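Local coordinates for glycerol dehydrogenase (PDB 1TA9), which oxidises glycerol to dihydroxyacetone with NAD+, probably using a catalytic zinc ion, and serves the assimilation of glycerol, at residues Ser235-Val238 against Glu239-Val243; Leu304-Asn308 against Gly309-Ala313. All blocks are in the same frame, centred on the assembly; numbering follows the deposited sequence.

Both contacts are local, and their centres lie about 6 Å apart. All touching residues of interaction 2 are buried; in interaction 1 W237 and E241 are partly exposed and the other touching residues buried. Interaction 1 follows successive turns of one helix, 223-245. Interaction 2 covers the end of helix 289-307 and the loop that leads to helix 313-322. The chemistry differs accordingly. S235-V238 and E239-V243 are joined by regular main-chain bonds, with a potassium ion at one side and a tryptophan-glutamate pair at another. L304-N308 and G309-A313 meet through one weak bond and an apolar side-chain touch. The two sites join directly through probable hydrogen bonds, T240 OG1 to G305 O and E239 OE1 to A312 N.

Interaction 1 of 2, residues Ser235-Val238 against Glu239-Val243; sequences STWV and ETESV. With K (potassium ion), chain J.
The metal site of the enzyme borders this part of helix 223-245, where S235-V238 meets E239-V243. A potassium ion is bound by T236 OG1 at 3.0 Å and by S235 OG at 3.2 Å. D182 and D232 also bind it. A water bound to the potassium ion donates to E239 OE2, with its oxygen 3.0 Å from that atom. S235 OG lies 3.1 Å from the same E239 OE2, a bond left unsettled by a second acceptor within reach. E239 OE2 is also hydrogen-bonded to the zinc ligand H315, so this carboxylate is a second-shell group of the zinc site. On another side of the helix, E241 CG sits over one face of the W237 indole, 3.6 Å from the centroid of the five-membered ring, in a CH-pi contact. E241 is bent at chi2 (-67°), and its carboxylate plane lies 14° from that of the ring. R261 holds the carboxylate by a salt bridge. A serine in place of W237 would take away the face under E241 CG and would probably leave a gap there. The backbone bonds E239 N to S235 O (2.8 Å) and E241 N to W237 O (2.9 Å) are the i to i+4 pattern typical of an alpha helix.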
loop_
_atom_site.group_PDB
_atom_site.type_symbol
_atom_site.label_atom_id
_atom_site.label_comp_id
_atom_site.label_asym_id
_atom_site.label_seq_id
_atom_site.Cartn_x
_atom_site.Cartn_y
_atom_site.Cartn_z
ATOM N N SER B 235 -17.284 24.293 4.662
ATOM C CA SER B 235 -18.270 24.040 3.620
ATOM C C SER B 235 -17.754 24.334 2.211
ATOM O O SER B 235 -18.296 23.826 1.230
ATOM C CB SER B 235 -19.538 24.858 3.871
ATOM O OG SER B 235 -19.326 26.230 3.614
ATOM N N THR B 236 -16.699 25.136 2.116
ATOM C CA THR B 236 -16.142 25.505 0.821
ATOM C C THR B 236 -15.826 24.328 -0.098
ATOM O O THR B 236 -16.326 24.271 -1.222
ATOM C CB THR B 236 -14.863 26.349 0.980
ATOM O OG1 THR B 236 -15.170 27.544 1.704
ATOM C CG2 THR B 236 -14.298 26.724 -0.385
ATOM N N TRP B 237 -14.997 23.398 0.365
ATOM C CA TRP B 237 -14.642 22.257 -0.464
ATOM C C TRP B 237 -15.877 21.426 -0.803
ATOM O O TRP B 237 -16.055 21.012 -1.948
ATOM C CB TRP B 237 -13.607 21.373 0.242
ATOM C CG TRP B 237 -13.180 20.189 -0.575
ATOM C CD1 TRP B 237 -12.306 20.184 -1.628
ATOM C CD2 TRP B 237 -13.627 18.839 -0.418
ATOM N NE1 TRP B 237 -12.185 18.911 -2.135
ATOM C CE2 TRP B 237 -12.984 18.065 -1.411
ATOM C CE3 TRP B 237 -14.513 18.206 0.466
ATOM C CZ2 TRP B 237 -13.198 16.688 -1.543
ATOM C CZ3 TRP B 237 -14.725 16.832 0.332
ATOM C CH2 TRP B 237 -14.069 16.091 -0.667
ATOM N N VAL B 238 -16.733 21.188 0.186
ATOM C CA VAL B 238 -17.933 20.396 -0.047
ATOM C C VAL B 238 -18.838 21.020 -1.103
ATOM O O VAL B 238 -19.234 20.354 -2.060
ATOM C CB VAL B 238 -18.760 20.210 1.247
ATOM C CG1 VAL B 238 -20.104 19.566 0.910
ATOM C CG2 VAL B 238 -17.988 19.338 2.240
ATOM N N GLU B 239 -19.159 22.300 -0.941
ATOM C CA GLU B 239 -20.047 22.959 -1.892
ATOM C C GLU B 239 -19.424 23.137 -3.268
ATOM O O GLU B 239 -20.049 22.806 -4.278
ATOM C CB GLU B 239 -20.523 24.308 -1.336
ATOM C CG GLU B 239 -21.333 24.167 -0.051
ATOM C CD GLU B 239 -21.970 25.469 0.403
ATOM O OE1 GLU B 239 -23.074 25.805 -0.085
ATOM O OE2 GLU B 239 -21.360 26.160 1.244
ATOM N N THR B 240 -18.194 23.639 -3.320
ATOM C CA THR B 240 -17.532 23.832 -4.606
ATOM C C THR B 240 -17.371 22.526 -5.378
ATOM O O THR B 240 -17.577 22.493 -6.594
ATOM C CB THR B 240 -16.171 24.534 -4.428
ATOM O OG1 THR B 240 -16.398 25.941 -4.271
ATOM C CG2 THR B 240 -15.260 24.302 -5.638
ATOM N N GLU B 241 -17.013 21.444 -4.694
ATOM C CA GLU B 241 -16.883 20.163 -5.392
ATOM C C GLU B 241 -18.241 19.776 -5.988
ATOM O O GLU B 241 -18.313 19.235 -7.086
ATOM C CB GLU B 241 -16.399 19.067 -4.438
ATOM C CG GLU B 241 -14.899 19.089 -4.184
ATOM C CD GLU B 241 -14.098 18.725 -5.425
ATOM O OE1 GLU B 241 -13.268 19.540 -5.862
ATOM O OE2 GLU B 241 -14.299 17.618 -5.965
ATOM N N SER B 242 -19.313 20.065 -5.255
ATOM C CA SER B 242 -20.670 19.753 -5.706
ATOM C C SER B 242 -21.063 20.564 -6.943
ATOM O O SER B 242 -21.716 20.050 -7.850
ATOM C CB SER B 242 -21.674 20.022 -4.577
ATOM O OG SER B 242 -23.001 19.783 -5.017
ATOM N N VAL B 243 -20.677 21.836 -6.968
ATOM C CA VAL B 243 -20.982 22.706 -8.102
ATOM C C VAL B 243 -20.181 22.264 -9.325
ATOM O O VAL B 243 -20.713 22.162 -10.434
ATOM C CB VAL B 243 -20.629 24.184 -7.785
ATOM C CG1 VAL B 243 -20.787 25.053 -9.041
ATOM C CG2 VAL B 243 -21.521 24.699 -6.679
HETATM K K K J . -17.782 28.815 2.612
HETATM O O HOH W 1 -18.778 27.495 0.632
#

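Interaction 2 of 2, residues Leu304-Asn308 against Gly309-Ala313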
loop_
_atom_site.group_PDB
_atom_site.type_symbol
_atom_site.label_atom_id
_atom_site.label_comp_id
_atom_site.label_asym_id
_atom_site.label_seq_id
_atom_site.Cartn_x
_atom_site.Cartn_y
_atom_site.Cartn_z
ATOM N N LEU B 304 -11.690 32.656 -2.196
ATOM C CA LEU B 304 -11.466 32.386 -3.612
ATOM C C LEU B 304 -12.002 31.011 -3.992
ATOM O O LEU B 304 -12.457 30.803 -5.118
ATOM C CB LEU B 304 -9.974 32.441 -3.942
ATOM C CG LEU B 304 -9.263 33.786 -3.810
ATOM C CD1 LEU B 304 -7.775 33.592 -4.102
ATOM C CD2 LEU B 304 -9.881 34.787 -4.777
ATOM N N GLY B 305 -11.940 30.080 -3.044
ATOM C CA GLY B 305 -12.412 28.726 -3.279
ATOM C C GLY B 305 -13.906 28.622 -3.506
ATOM O O GLY B 305 -14.357 27.817 -4.318
ATOM N N PHE B 306 -14.687 29.432 -2.799
ATOM C CA PHE B 306 -16.132 29.384 -2.969
ATOM C C PHE B 306 -16.612 30.236 -4.147
ATOM O O PHE B 306 -17.447 29.793 -4.932
ATOM C CB PHE B 306 -16.841 29.792 -1.660
ATOM C CG PHE B 306 -17.323 31.218 -1.625
ATOM C CD1 PHE B 306 -18.461 31.606 -2.330
ATOM C CD2 PHE B 306 -16.650 32.171 -0.866
ATOM C CE1 PHE B 306 -18.920 32.922 -2.278
ATOM C CE2 PHE B 306 -17.105 33.489 -0.809
ATOM C CZ PHE B 306 -18.242 33.864 -1.518
ATOM N N GLU B 307 -16.075 31.442 -4.294
ATOM C CA GLU B 307 -16.520 32.310 -5.380
ATOM C C GLU B 307 -16.140 31.787 -6.766
ATOM O O GLU B 307 -16.893 31.961 -7.731
ATOM C CB GLU B 307 -15.983 33.734 -5.188
ATOM C CG GLU B 307 -16.604 34.744 -6.150
ATOM C CD GLU B 307 -16.258 36.191 -5.823
ATOM O OE1 GLU B 307 -16.792 37.092 -6.503
ATOM O OE2 GLU B 307 -15.457 36.437 -4.896
ATOM N N ASN B 308 -14.980 31.145 -6.868
ATOM C CA ASN B 308 -14.540 30.604 -8.143
ATOM C C ASN B 308 -15.100 29.220 -8.376
ATOM O O ASN B 308 -15.009 28.670 -9.477
ATOM C CB ASN B 308 -13.023 30.622 -8.212
ATOM C CG ASN B 308 -12.496 32.019 -8.435
ATOM O OD1 ASN B 308 -12.724 32.609 -9.494
ATOM N ND2 ASN B 308 -11.819 32.570 -7.435
ATOM N N GLY B 309 -15.684 28.670 -7.317
ATOM C CA GLY B 309 -16.334 27.380 -7.398
ATOM C C GLY B 309 -17.802 27.753 -7.297
ATOM O O GLY B 309 -18.390 28.255 -8.258
ATOM N N GLY B 310 -18.392 27.548 -6.122
ATOM C CA GLY B 310 -19.781 27.913 -5.946
ATOM C C GLY B 310 -20.384 27.425 -4.647
ATOM O O GLY B 310 -19.800 26.592 -3.951
ATOM N N LEU B 311 -21.555 27.964 -4.322
ATOM C CA LEU B 311 -22.283 27.572 -3.127
ATOM C C LEU B 311 -23.289 26.513 -3.565
ATOM O O LEU B 311 -23.673 26.456 -4.737
ATOM C CB LEU B 311 -23.022 28.770 -2.518
ATOM C CG LEU B 311 -22.166 29.948 -2.044
ATOM C CD1 LEU B 311 -23.058 31.016 -1.414
ATOM C CD2 LEU B 311 -21.130 29.448 -1.036
ATOM N N ALA B 312 -23.708 25.671 -2.631
ATOM C CA ALA B 312 -24.666 24.626 -2.954
ATOM C C ALA B 312 -25.739 24.503 -1.875
ATOM O O ALA B 312 -26.367 25.496 -1.501
ATOM C CB ALA B 312 -23.938 23.292 -3.148
ATOM N N ALA B 313 -25.947 23.292 -1.368
ATOM C CA ALA B 313 -26.968 23.073 -0.350
ATOM C C ALA B 313 -26.638 23.663 1.018
ATOM O O ALA B 313 -27.505 24.255 1.660
ATOM C CB ALA B 313 -27.255 21.584 -0.210
#
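F306 and L311 meet side by side where helix 289-307 gives way to a loop, and their side chains point the same way. CD1 of the F306 ring carries the touch. It lies 3.7 Å from L311 CD2 and 4.1 Å from L311 CG. The methyl approaches the ring obliquely. Between these two side chains the touch is purely apolar. L311 has its CG beside the backbone N, chi1 -62°, and CD2 is the branch that reaches the ring. E307 CB lies over the centre of one face of the F306 ring, 4.2 Å above its plane. The rest of E307 leads elsewhere, and its carboxylate is hydrogen-bonded to S187 and N207. The pair borders the active site. F306 lies by the bound potassium ion and by D182 and S186, which probably bind substrate and NAD(+), and L311 is next to a bound glycerol.

The main chain turns between the two side chains. G309 N gives a weak hydrogen bond to F306 O, 3.2 Å long. One turn back, L304 O accepts two bonds from N308. N308 N lies 3.1 Å from L304 O, and N308 ND2 lies 3.0 Å from the same L304 O. The acceptor lies close to the amide plane of N308. N308 OD1 accepts from the backbone N of T67, so the amide is held at both ends.

Beyond L311 the chain reaches A312, the N-cap of helix 313-322. L311 packs on E239 of helix 223-245, and A312 touches Q344 of helix 333-347. N308 touches F66 on strand 64-67, while L304 packs on F66 of the second subunit. The loop thus runs from helix 289-307 past helix 223-245 to helix 313-322.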